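Local coordinates for protein retinol dehydratase (Spodoptera frugiperda, PDB 1X8L) that catalyses the dehydration of retinol to anhydroretinol, probably through a sulfated intermediate made with the cofactor used by sulfotransferases, at residues P63-V68 and E157-K162; L85-L90 and L266-S271; R102-D107 and S147-A152. The protein carries 2 engineered substitutions. All coordinates share one frame; numbering follows the deposited sequence.

Contact 1: P63-V68 and E157-K162; sequences PTDVFV and EKRFVK. With OXR (4-oxoretinol), chain E.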
loop_
_atom_site.group_PDB
_atom_site.type_symbol
_atom_site.label_atom_id
_atom_site.label_comp_id
_atom_site.label_asym_id
_atom_site.label_seq_id
_atom_site.Cartn_x
_atom_site.Cartn_y
_atom_site.Cartn_z
ATOM N N PRO A 63 -13.147 -28.011 36.524
ATOM C CA PRO A 63 -14.306 -27.259 37.039
ATOM C C PRO A 63 -14.006 -25.936 37.762
ATOM O O PRO A 63 -14.851 -25.055 37.740
ATOM C CB PRO A 63 -15.026 -28.262 37.966
ATOM C CG PRO A 63 -14.194 -29.507 38.013
ATOM C CD PRO A 63 -13.075 -29.383 37.044
ATOM N N THR A 64 -12.822 -25.781 38.358
ATOM C CA THR A 64 -12.437 -24.519 39.001
ATOM C C THR A 64 -11.800 -23.500 38.021
ATOM O O THR A 64 -11.581 -22.367 38.417
ATOM C CB THR A 64 -11.453 -24.766 40.158
ATOM O OG1 THR A 64 -10.323 -25.485 39.659
ATOM C CG2 THR A 64 -12.053 -25.697 41.271
ATOM N N ASP A 65 -11.493 -23.885 36.775
ATOM C CA ASP A 65 -10.987 -22.914 35.763
ATOM C C ASP A 65 -11.894 -21.693 35.621
ATOM O O ASP A 65 -13.111 -21.812 35.514
ATOM C CB ASP A 65 -10.909 -23.514 34.365
ATOM C CG ASP A 65 -9.837 -24.559 34.195
ATOM O OD1 ASP A 65 -8.992 -24.803 35.090
ATOM O OD2 ASP A 65 -9.813 -25.234 33.143
ATOM N N VAL A 66 -11.304 -20.514 35.604
ATOM C CA VAL A 66 -12.025 -19.317 35.200
ATOM C C VAL A 66 -11.289 -18.631 34.044
ATOM O O VAL A 66 -10.084 -18.457 34.089
ATOM C CB VAL A 66 -12.215 -18.356 36.363
ATOM C CG1 VAL A 66 -10.842 -17.969 36.980
ATOM C CG2 VAL A 66 -12.972 -17.123 35.930
ATOM N N PHE A 67 -12.048 -18.239 33.030
ATOM C CA PHE A 67 -11.527 -17.584 31.820
ATOM C C PHE A 67 -12.047 -16.163 31.743
ATOM O O PHE A 67 -13.201 -15.917 32.075
ATOM C CB PHE A 67 -12.015 -18.290 30.561
ATOM C CG PHE A 67 -11.267 -19.566 30.224
ATOM C CD1 PHE A 67 -11.392 -20.686 31.004
ATOM C CD2 PHE A 67 -10.487 -19.641 29.074
ATOM C CE1 PHE A 67 -10.695 -21.877 30.681
ATOM C CE2 PHE A 67 -9.808 -20.810 28.738
ATOM C CZ PHE A 67 -9.930 -21.938 29.548
ATOM N N VAL A 68 -11.170 -15.243 31.321
ATOM C CA VAL A 68 -11.512 -13.907 30.925
ATOM C C VAL A 68 -11.129 -13.796 29.451
ATOM O O VAL A 68 -9.956 -13.933 29.073
ATOM C CB VAL A 68 -10.775 -12.850 31.797
ATOM C CG1 VAL A 68 -11.112 -11.446 31.359
ATOM C CG2 VAL A 68 -11.134 -13.035 33.248
ATOM N N GLU A 157 -4.162 -25.913 42.338
ATOM C CA GLU A 157 -4.117 -24.472 42.160
ATOM C C GLU A 157 -5.187 -24.056 41.140
ATOM O O GLU A 157 -5.239 -24.597 40.059
ATOM C CB GLU A 157 -2.721 -24.040 41.702
ATOM C CG GLU A 157 -2.642 -22.615 41.141
ATOM C CD GLU A 157 -1.220 -22.150 40.869
ATOM O OE1 GLU A 157 -0.266 -22.903 41.167
ATOM O OE2 GLU A 157 -1.061 -21.033 40.354
ATOM N N LYS A 158 -6.044 -23.109 41.511
ATOM C CA LYS A 158 -7.056 -22.589 40.607
ATOM C C LYS A 158 -6.387 -21.895 39.420
ATOM O O LYS A 158 -5.531 -21.024 39.598
ATOM C CB LYS A 158 -7.972 -21.577 41.298
ATOM C CG LYS A 158 -8.998 -20.926 40.364
ATOM C CD LYS A 158 -9.929 -19.959 41.086
ATOM C CE LYS A 158 -11.292 -20.593 41.404
ATOM N NZ LYS A 158 -12.321 -20.445 40.308
ATOM N N ARG A 159 -6.812 -22.267 38.224
ATOM C CA ARG A 159 -6.272 -21.714 36.997
ATOM C C ARG A 159 -7.105 -20.517 36.551
ATOM O O ARG A 159 -8.333 -20.641 36.335
ATOM C CB ARG A 159 -6.268 -22.770 35.896
ATOM C CG ARG A 159 -5.341 -23.962 36.144
ATOM C CD ARG A 159 -5.004 -24.752 34.859
ATOM N NE ARG A 159 -6.197 -25.266 34.203
ATOM C CZ ARG A 159 -6.187 -26.183 33.222
ATOM N NH1 ARG A 159 -5.045 -26.681 32.755
ATOM N NH2 ARG A 159 -7.336 -26.604 32.699
ATOM N N PHE A 160 -6.432 -19.377 36.409
ATOM C CA PHE A 160 -7.020 -18.153 35.871
ATOM C C PHE A 160 -6.513 -17.956 34.448
ATOM O O PHE A 160 -5.322 -17.799 34.248
ATOM C CB PHE A 160 -6.627 -16.950 36.743
ATOM C CG PHE A 160 -7.284 -16.945 38.102
ATOM C CD1 PHE A 160 -6.706 -17.624 39.174
ATOM C CD2 PHE A 160 -8.480 -16.291 38.298
ATOM C CE1 PHE A 160 -7.321 -17.622 40.408
ATOM C CE2 PHE A 160 -9.094 -16.274 39.536
ATOM C CZ PHE A 160 -8.519 -16.959 40.589
ATOM N N VAL A 161 -7.398 -17.983 33.461
ATOM C CA VAL A 161 -6.946 -17.963 32.077
ATOM C C VAL A 161 -7.360 -16.691 31.351
ATOM O O VAL A 161 -8.497 -16.279 31.468
ATOM C CB VAL A 161 -7.467 -19.194 31.299
ATOM C CG1 VAL A 161 -6.844 -19.262 29.925
ATOM C CG2 VAL A 161 -7.176 -20.459 32.075
ATOM N N LYS A 162 -6.428 -16.105 30.587
ATOM C CA LYS A 162 -6.701 -14.979 29.680
ATOM C C LYS A 162 -6.516 -15.379 28.227
ATOM O O LYS A 162 -5.501 -15.962 27.859
ATOM C CB LYS A 162 -5.753 -13.797 29.988
ATOM C CG LYS A 162 -5.753 -12.628 28.957
ATOM C CD LYS A 162 -4.478 -11.786 29.117
ATOM C CE LYS A 162 -4.256 -10.861 27.957
ATOM N NZ LYS A 162 -3.272 -9.816 28.302
HETATM O O2 OXR E . 8.420 -7.465 19.225
HETATM C C4 OXR E . 8.448 -8.310 20.102
HETATM C C3 OXR E . 9.687 -9.142 20.172
HETATM C C2 OXR E . 9.708 -10.191 21.267
HETATM C C1 OXR E . 8.503 -10.352 22.205
HETATM C C17 OXR E . 8.992 -10.113 23.636
HETATM C C16 OXR E . 7.931 -11.773 22.032
HETATM C C5 OXR E . 7.318 -8.487 21.009
HETATM C C18 OXR E . 6.173 -7.551 20.768
HETATM C C6 OXR E . 7.318 -9.425 21.984
HETATM C C7 OXR E . 6.222 -9.690 22.971
HETATM C C8 OXR E . 4.986 -9.202 22.992
HETATM C C9 OXR E . 4.005 -9.557 24.054
HETATM C C19 OXR E . 4.289 -10.470 25.227
HETATM C C10 OXR E . 2.816 -8.955 23.927
HETATM C C11 OXR E . 1.729 -9.098 24.869
HETATM C C12 OXR E . 0.677 -8.309 24.657
HETATM C C13 OXR E . -0.499 -8.332 25.532
HETATM C C20 OXR E . -0.464 -9.041 26.863
HETATM C C14 OXR E . -1.600 -7.688 25.124
HETATM C C15 OXR E . -2.891 -7.659 25.941
HETATM O O1 OXR E . -3.616 -8.887 25.900
HETATM O O HOH W 1 -8.536 -24.615 37.983
#

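Contact 2: L85-L90 and L266-S271; sequences LIENDL and LGKKLS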
loop_
_atom_site.group_PDB
_atom_site.type_symbol
_atom_site.label_atom_id
_atom_site.label_comp_id
_atom_site.label_asym_id
_atom_site.label_seq_id
_atom_site.Cartn_x
_atom_site.Cartn_y
_atom_site.Cartn_z
ATOM N N LEU A 85 -9.299 -10.874 42.400
ATOM C CA LEU A 85 -9.561 -10.399 43.744
ATOM C C LEU A 85 -10.808 -11.024 44.336
ATOM O O LEU A 85 -10.792 -11.470 45.480
ATOM C CB LEU A 85 -9.736 -8.881 43.746
ATOM C CG LEU A 85 -8.413 -8.144 43.719
ATOM C CD1 LEU A 85 -8.616 -6.620 43.525
ATOM C CD2 LEU A 85 -7.587 -8.445 44.969
ATOM N N ILE A 86 -11.889 -11.061 43.555
ATOM C CA ILE A 86 -13.155 -11.636 44.038
ATOM C C ILE A 86 -13.024 -13.110 44.397
ATOM O O ILE A 86 -13.535 -13.550 45.432
ATOM C CB ILE A 86 -14.284 -11.419 42.990
ATOM C CG1 ILE A 86 -14.703 -9.955 42.997
ATOM C CG2 ILE A 86 -15.465 -12.350 43.250
ATOM C CD1 ILE A 86 -15.627 -9.586 41.906
ATOM N N GLU A 87 -12.375 -13.875 43.517
ATOM C CA GLU A 87 -12.087 -15.292 43.786
ATOM C C GLU A 87 -11.107 -15.509 44.976
ATOM O O GLU A 87 -11.173 -16.523 45.646
ATOM C CB GLU A 87 -11.555 -15.996 42.531
ATOM C CG GLU A 87 -12.594 -16.278 41.473
ATOM C CD GLU A 87 -13.718 -17.142 42.000
ATOM O OE1 GLU A 87 -13.558 -18.367 42.063
ATOM O OE2 GLU A 87 -14.734 -16.574 42.413
ATOM N N ASN A 88 -10.231 -14.546 45.235
ATOM C CA ASN A 88 -9.253 -14.645 46.320
ATOM C C ASN A 88 -9.612 -13.818 47.553
ATOM O O ASN A 88 -8.729 -13.311 48.246
ATOM C CB ASN A 88 -7.850 -14.278 45.812
ATOM C CG ASN A 88 -7.230 -15.388 44.995
ATOM O OD1 ASN A 88 -6.717 -16.322 45.550
ATOM N ND2 ASN A 88 -7.319 -15.305 43.679
ATOM N N ASP A 89 -10.913 -13.718 47.846
ATOM C CA ASP A 89 -11.398 -13.107 49.099
ATOM C C ASP A 89 -10.822 -11.712 49.365
ATOM O O ASP A 89 -10.377 -11.397 50.479
ATOM C CB ASP A 89 -11.156 -14.055 50.278
ATOM C CG ASP A 89 -11.817 -15.403 50.076
ATOM O OD1 ASP A 89 -11.264 -16.412 50.561
ATOM O OD2 ASP A 89 -12.883 -15.546 49.428
ATOM N N LEU A 90 -10.856 -10.889 48.318
ATOM C CA LEU A 90 -10.334 -9.530 48.320
ATOM C C LEU A 90 -8.941 -9.401 48.951
ATOM O O LEU A 90 -8.655 -8.425 49.632
ATOM C CB LEU A 90 -11.334 -8.573 48.999
ATOM C CG LEU A 90 -12.765 -8.380 48.443
ATOM C CD1 LEU A 90 -13.120 -6.888 48.342
ATOM C CD2 LEU A 90 -13.026 -9.048 47.120
ATOM N N LEU A 266 -19.887 -15.392 39.965
ATOM C CA LEU A 266 -18.860 -16.269 40.531
ATOM C C LEU A 266 -19.240 -16.905 41.885
ATOM O O LEU A 266 -18.468 -17.664 42.452
ATOM C CB LEU A 266 -17.547 -15.493 40.721
ATOM C CG LEU A 266 -16.835 -14.984 39.459
ATOM C CD1 LEU A 266 -15.712 -14.043 39.844
ATOM C CD2 LEU A 266 -16.278 -16.155 38.642
ATOM N N GLY A 267 -20.407 -16.603 42.410
ATOM C CA GLY A 267 -20.900 -17.278 43.608
ATOM C C GLY A 267 -20.479 -16.644 44.924
ATOM O O GLY A 267 -20.656 -17.255 45.979
ATOM N N LYS A 268 -19.934 -15.427 44.871
ATOM C CA LYS A 268 -19.365 -14.744 46.035
ATOM C C LYS A 268 -20.266 -13.590 46.437
ATOM O O LYS A 268 -20.552 -12.728 45.627
ATOM C CB LYS A 268 -17.969 -14.171 45.732
ATOM C CG LYS A 268 -16.969 -15.124 45.064
ATOM C CD LYS A 268 -16.201 -15.969 46.087
ATOM C CE LYS A 268 -15.953 -17.384 45.577
ATOM N NZ LYS A 268 -15.114 -18.178 46.512
ATOM N N LYS A 269 -20.727 -13.582 47.686
ATOM C CA LYS A 269 -21.480 -12.446 48.193
ATOM C C LYS A 269 -20.469 -11.397 48.670
ATOM O O LYS A 269 -19.480 -11.738 49.343
ATOM C CB LYS A 269 -22.403 -12.873 49.333
ATOM N N LEU A 270 -20.693 -10.140 48.280
ATOM C CA LEU A 270 -19.864 -9.016 48.728
ATOM C C LEU A 270 -20.718 -7.929 49.367
ATOM O O LEU A 270 -21.822 -7.655 48.908
ATOM C CB LEU A 270 -19.088 -8.409 47.557
ATOM C CG LEU A 270 -18.265 -9.354 46.683
ATOM C CD1 LEU A 270 -17.632 -8.567 45.583
ATOM C CD2 LEU A 270 -17.207 -10.108 47.506
ATOM N N SER A 271 -20.193 -7.305 50.422
ATOM C CA SER A 271 -20.868 -6.193 51.079
ATOM C C SER A 271 -20.732 -4.955 50.224
ATOM O O SER A 271 -19.960 -4.942 49.251
ATOM C CB SER A 271 -20.262 -5.936 52.452
ATOM O OG SER A 271 -18.911 -5.509 52.354
#

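Contact 3: R102-D107 and S147-A152; sequences RYIYLD and SSLLAA. With OXR (4-oxoretinol), chain E.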
loop_
_atom_site.group_PDB
_atom_site.type_symbol
_atom_site.label_atom_id
_atom_site.label_comp_id
_atom_site.label_asym_id
_atom_site.label_seq_id
_atom_site.Cartn_x
_atom_site.Cartn_y
_atom_site.Cartn_z
ATOM N N ARG A 102 -0.244 -14.291 37.379
ATOM C CA ARG A 102 -1.515 -14.689 37.994
ATOM C C ARG A 102 -2.495 -15.295 37.013
ATOM O O ARG A 102 -3.385 -16.023 37.414
ATOM C CB ARG A 102 -2.160 -13.495 38.727
ATOM C CG ARG A 102 -1.585 -13.304 40.105
ATOM C CD ARG A 102 -2.242 -12.207 40.926
ATOM N NE ARG A 102 -1.928 -10.873 40.411
ATOM C CZ ARG A 102 -2.819 -9.913 40.175
ATOM N NH1 ARG A 102 -4.101 -10.120 40.376
ATOM N NH2 ARG A 102 -2.421 -8.728 39.733
ATOM N N TYR A 103 -2.322 -14.978 35.734
ATOM C CA TYR A 103 -3.103 -15.541 34.651
ATOM C C TYR A 103 -2.185 -16.162 33.644
ATOM O O TYR A 103 -1.076 -15.674 33.400
ATOM C CB TYR A 103 -3.881 -14.438 33.915
ATOM C CG TYR A 103 -5.161 -14.064 34.576
ATOM C CD1 TYR A 103 -5.147 -13.343 35.762
ATOM C CD2 TYR A 103 -6.407 -14.423 34.015
ATOM C CE1 TYR A 103 -6.322 -13.016 36.407
ATOM C CE2 TYR A 103 -7.603 -14.073 34.644
ATOM C CZ TYR A 103 -7.550 -13.362 35.852
ATOM O OH TYR A 103 -8.695 -12.996 36.549
ATOM N N ILE A 104 -2.677 -17.218 33.021
ATOM C CA ILE A 104 -2.037 -17.784 31.879
ATOM C C ILE A 104 -2.643 -17.122 30.649
ATOM O O ILE A 104 -3.855 -17.107 30.511
ATOM C CB ILE A 104 -2.281 -19.303 31.816
ATOM C CG1 ILE A 104 -1.840 -19.975 33.136
ATOM C CG2 ILE A 104 -1.584 -19.894 30.568
ATOM C CD1 ILE A 104 -0.407 -20.457 33.144
ATOM N N TYR A 105 -1.790 -16.627 29.754
ATOM C CA TYR A 105 -2.209 -15.980 28.522
ATOM C C TYR A 105 -2.212 -17.044 27.445
ATOM O O TYR A 105 -1.180 -17.339 26.868
ATOM C CB TYR A 105 -1.248 -14.822 28.166
ATOM C CG TYR A 105 -1.647 -13.935 26.978
ATOM C CD1 TYR A 105 -0.868 -12.842 26.642
ATOM C CD2 TYR A 105 -2.796 -14.178 26.200
ATOM C CE1 TYR A 105 -1.192 -12.031 25.580
ATOM C CE2 TYR A 105 -3.117 -13.368 25.111
ATOM C CZ TYR A 105 -2.304 -12.296 24.811
ATOM O OH TYR A 105 -2.591 -11.431 23.772
ATOM N N LEU A 106 -3.383 -17.643 27.201
ATOM C CA LEU A 106 -3.477 -18.847 26.361
ATOM C C LEU A 106 -2.864 -18.664 24.970
ATOM O O LEU A 106 -2.159 -19.546 24.496
ATOM C CB LEU A 106 -4.938 -19.299 26.243
ATOM C CG LEU A 106 -5.259 -20.569 25.440
ATOM C CD1 LEU A 106 -4.463 -21.782 25.933
ATOM C CD2 LEU A 106 -6.761 -20.850 25.469
ATOM N N ASP A 107 -3.116 -17.510 24.341
ATOM C CA ASP A 107 -2.726 -17.260 22.953
ATOM C C ASP A 107 -1.607 -16.219 22.810
ATOM O O ASP A 107 -1.347 -15.738 21.708
ATOM C CB ASP A 107 -3.954 -16.881 22.072
ATOM C CG ASP A 107 -4.793 -15.745 22.660
ATOM O OD1 ASP A 107 -5.349 -15.919 23.799
ATOM O OD2 ASP A 107 -4.986 -14.657 22.056
ATOM N N SER A 147 -1.113 -24.151 25.448
ATOM C CA SER A 147 -1.714 -25.360 25.964
ATOM C C SER A 147 -0.821 -26.006 27.021
ATOM O O SER A 147 -1.308 -26.485 28.041
ATOM C CB SER A 147 -2.060 -26.340 24.826
ATOM O OG SER A 147 -0.931 -26.822 24.124
ATOM N N SER A 148 0.481 -26.003 26.779
ATOM C CA SER A 148 1.436 -26.602 27.713
ATOM C C SER A 148 1.583 -25.762 28.977
ATOM O O SER A 148 1.771 -26.309 30.050
ATOM C CB SER A 148 2.782 -26.861 27.042
ATOM O OG SER A 148 3.456 -25.673 26.721
ATOM N N LEU A 149 1.424 -24.447 28.847
ATOM C CA LEU A 149 1.385 -23.571 30.007
ATOM C C LEU A 149 0.197 -23.882 30.875
ATOM O O LEU A 149 0.325 -23.971 32.070
ATOM C CB LEU A 149 1.284 -22.101 29.608
ATOM C CG LEU A 149 2.497 -21.537 28.890
ATOM C CD1 LEU A 149 2.219 -20.072 28.546
ATOM C CD2 LEU A 149 3.759 -21.729 29.751
ATOM N N LEU A 150 -0.960 -24.061 30.258
ATOM C CA LEU A 150 -2.185 -24.304 31.014
ATOM C C LEU A 150 -2.032 -25.586 31.813
ATOM O O LEU A 150 -2.352 -25.628 32.994
ATOM C CB LEU A 150 -3.397 -24.417 30.083
ATOM C CG LEU A 150 -4.509 -23.381 30.140
ATOM C CD1 LEU A 150 -5.792 -23.987 29.572
ATOM C CD2 LEU A 150 -4.757 -22.848 31.542
ATOM N N ALA A 151 -1.523 -26.620 31.141
ATOM C CA ALA A 151 -1.432 -27.970 31.680
ATOM C C ALA A 151 -0.397 -28.081 32.794
ATOM O O ALA A 151 -0.490 -28.982 33.606
ATOM C CB ALA A 151 -1.118 -28.966 30.567
ATOM N N ALA A 152 0.578 -27.171 32.824
ATOM C CA ALA A 152 1.636 -27.191 33.846
ATOM C C ALA A 152 1.137 -26.802 35.248
ATOM O O ALA A 152 1.748 -27.197 36.218
ATOM C CB ALA A 152 2.826 -26.309 33.430
HETATM O O2 OXR E . 8.420 -7.465 19.225
HETATM C C4 OXR E . 8.448 -8.310 20.102
HETATM C C3 OXR E . 9.687 -9.142 20.172
HETATM C C2 OXR E . 9.708 -10.191 21.267
HETATM C C1 OXR E . 8.503 -10.352 22.205
HETATM C C17 OXR E . 8.992 -10.113 23.636
HETATM C C16 OXR E . 7.931 -11.773 22.032
HETATM C C5 OXR E . 7.318 -8.487 21.009
HETATM C C18 OXR E . 6.173 -7.551 20.768
HETATM C C6 OXR E . 7.318 -9.425 21.984
HETATM C C7 OXR E . 6.222 -9.690 22.971
HETATM C C8 OXR E . 4.986 -9.202 22.992
HETATM C C9 OXR E . 4.005 -9.557 24.054
HETATM C C19 OXR E . 4.289 -10.470 25.227
HETATM C C10 OXR E . 2.816 -8.955 23.927
HETATM C C11 OXR E . 1.729 -9.098 24.869
HETATM C C12 OXR E . 0.677 -8.309 24.657
HETATM C C13 OXR E . -0.499 -8.332 25.532
HETATM C C20 OXR E . -0.464 -9.041 26.863
HETATM C C14 OXR E . -1.600 -7.688 25.124
HETATM C C15 OXR E . -2.891 -7.659 25.941
HETATM O O1 OXR E . -3.616 -8.887 25.900
#

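Contact 1: P63-V68 and E157-K162
Val66, Val68, Arg159 and Val161 carry the backbone ladder between the parallel strands 66-70 and 160-163, which begins at Arg159 just before the second strand. Val66 N gives its hydrogen to Arg159 O at 3.1 Å. The next two bonds both use Val161, whose N donates to Val66 O at 2.8 Å and whose O takes the N-H of Val68 at 2.9 Å, so its two bonds go to the residues on either side of Phe67, its partner across the ladder.

Charged groups close the start of the ladder. Asp65 and Arg159 lie side by side and form a salt bridge with two contacts, Arg159 NE to Asp65 OD1 at 3.0 Å and Arg159 NH2 to Asp65 OD2 at 2.9 Å. The fit is twisted: the carboxylate and guanidinium planes are 37° apart, and NE reaches OD1 from above the carboxylate plane, while NH2 meets OD2 on its syn side. The remaining guanidinium nitrogen, NH1, bonds to Leu150 O. A water joins Thr64 OG1, Asp65 OD1 and Arg159 N, donating to the carboxylate and accepting from the backbone. Lys158, bent at its last two torsions, curls NZ back onto a lone pair of Thr64 O at 2.8 Å.

This is the centre of the P-loop-type parallel sheet of sulfotransferases, in which strand 66-70 leads into the cofactor phosphate-binding loop and helix 76-87.

Apolar packing differs on the two faces. On one, Val161 sits over the Phe67 ring in a CH-pi contact, CB 3.8 Å from the centroid and 11° off the normal. On the other face Val66 and Phe160 pack beneath helix 76-87. From that face Lys162 stretches out fully extended and donates from NZ to O1 of 4-oxoretinol at 2.6 Å.

Contact 2: L85-L90 and L266-S271
Ile86, on the last turn of helix 76-87, presses both branches into the loop 266-271. With CG2 anti to the backbone N, that methyl points into the loop and touches Lys268 CG at 3.6 Å. The same methyl also packs on Leu266 CD1 at 3.8 Å, and there the two side chains meet at about a right angle. The other branch goes to Leu270, where Ile86 CG1 lies 4.1 Å from Leu270 CD1.

Lys268 slides past Ile86 in the opposite direction, its aliphatic part lying along the helix end. Bends at its second and third torsions carry CD near the carbonyl O of Ile86 and bring the amino group round toward acidic side chains. NZ stays 4.4 Å from Glu87 OE2 and 4.5 Å from Asp89 OD2. Those gaps are too wide for salt bridges, though the lysine's charge probably still favours both carboxylates.

Glu87 crosses Lys268 at about a right angle, and its OE2 meets carbon rather than nitrogen: Lys268 CE at 3.5 Å, and Leu266 CB at the same 3.5 Å. The stronger polar partner is on the other carboxylate oxygen, OE1, which forms a salt bridge with Lys158. Farther along, Leu90 CD2 comes within 4.3 Å of Leu270 CD2, a loose apolar touch that extends the Ile86 patch.

Both segments are places where a helix stops. Gly267, with positive phi, closes helix 255-265 in a Schellman motif, and Ser271 is the N-cap of helix 272-281. The contact therefore packs the C-terminal end of helix 76-87 against the connection between those two helices: Ile86 also touches Ile262 of the first and Leu278 of the second, while on another side Glu87 and Asn88 rest on Phe160 of strand 160-163.

Contact 3: R102-D107 and S147-A152
Ile104 points at helix 146-152 and crosses Leu149 obliquely, its CG2 touching Leu149 CB at 3.7 Å. Because CG2 stands anti to the backbone N, this methyl leads the approach, while CD1 reaches toward the carbonyl O of Leu149. Leu150 comes in beside it, CD2 lying 4.3 Å from Ile104 CB. Two residues on, Leu106 sends CD1 to the start of the segment, 4.1 Å from Ser147 N, and the same methyl faces Leu150 CD1 at 4.5 Å.

Tyr105, between these two, turns the other way, into the retinoid pocket. Its CE1 lies against the 4-oxoretinol methyl C20 at 3.3 Å, the hydroxyl takes a weak hydrogen bond from O1 of the ligand at 3.5 Å, and the ring forms a cation-pi pair with Lys162. Replacing Tyr105 with an alanine would probably strip C20 of the ring it packs on, remove the weak bond to O1 and leave Lys162 without its cation-pi partner.

With no hydrogen bond between the two segments, their join is aliphatic packing alone, while the polar contact with the ligand is made by Tyr105, which turns away from the helix.

Contact 1 is the middle piece. Its strand 160-163 pairs with strand 104-105 of contact 3, Lys162 N lying 2.8 Å from Ile104 O, and Val161 CG2 packs on Leu150 CD2 at 3.4 Å; the two contact centres are about 10 Å apart. Toward contact 2, whose centre is about 15 Å away, Lys158 NZ forms a salt bridge with Glu87 OE1 at 3.0 Å. Contacts 2 and 3 do not touch, their nearest atoms being about 6 Å apart. Contacts 1 and 3 supply Lys162 and Tyr105 to 4-oxoretinol, and the Lys162 side chain is about 6 Å from the bound adenosine-3'-5'-diphosphate. Contact 2 is peripheral, the Ile86 side chain lying about 14 Å from that nucleotide.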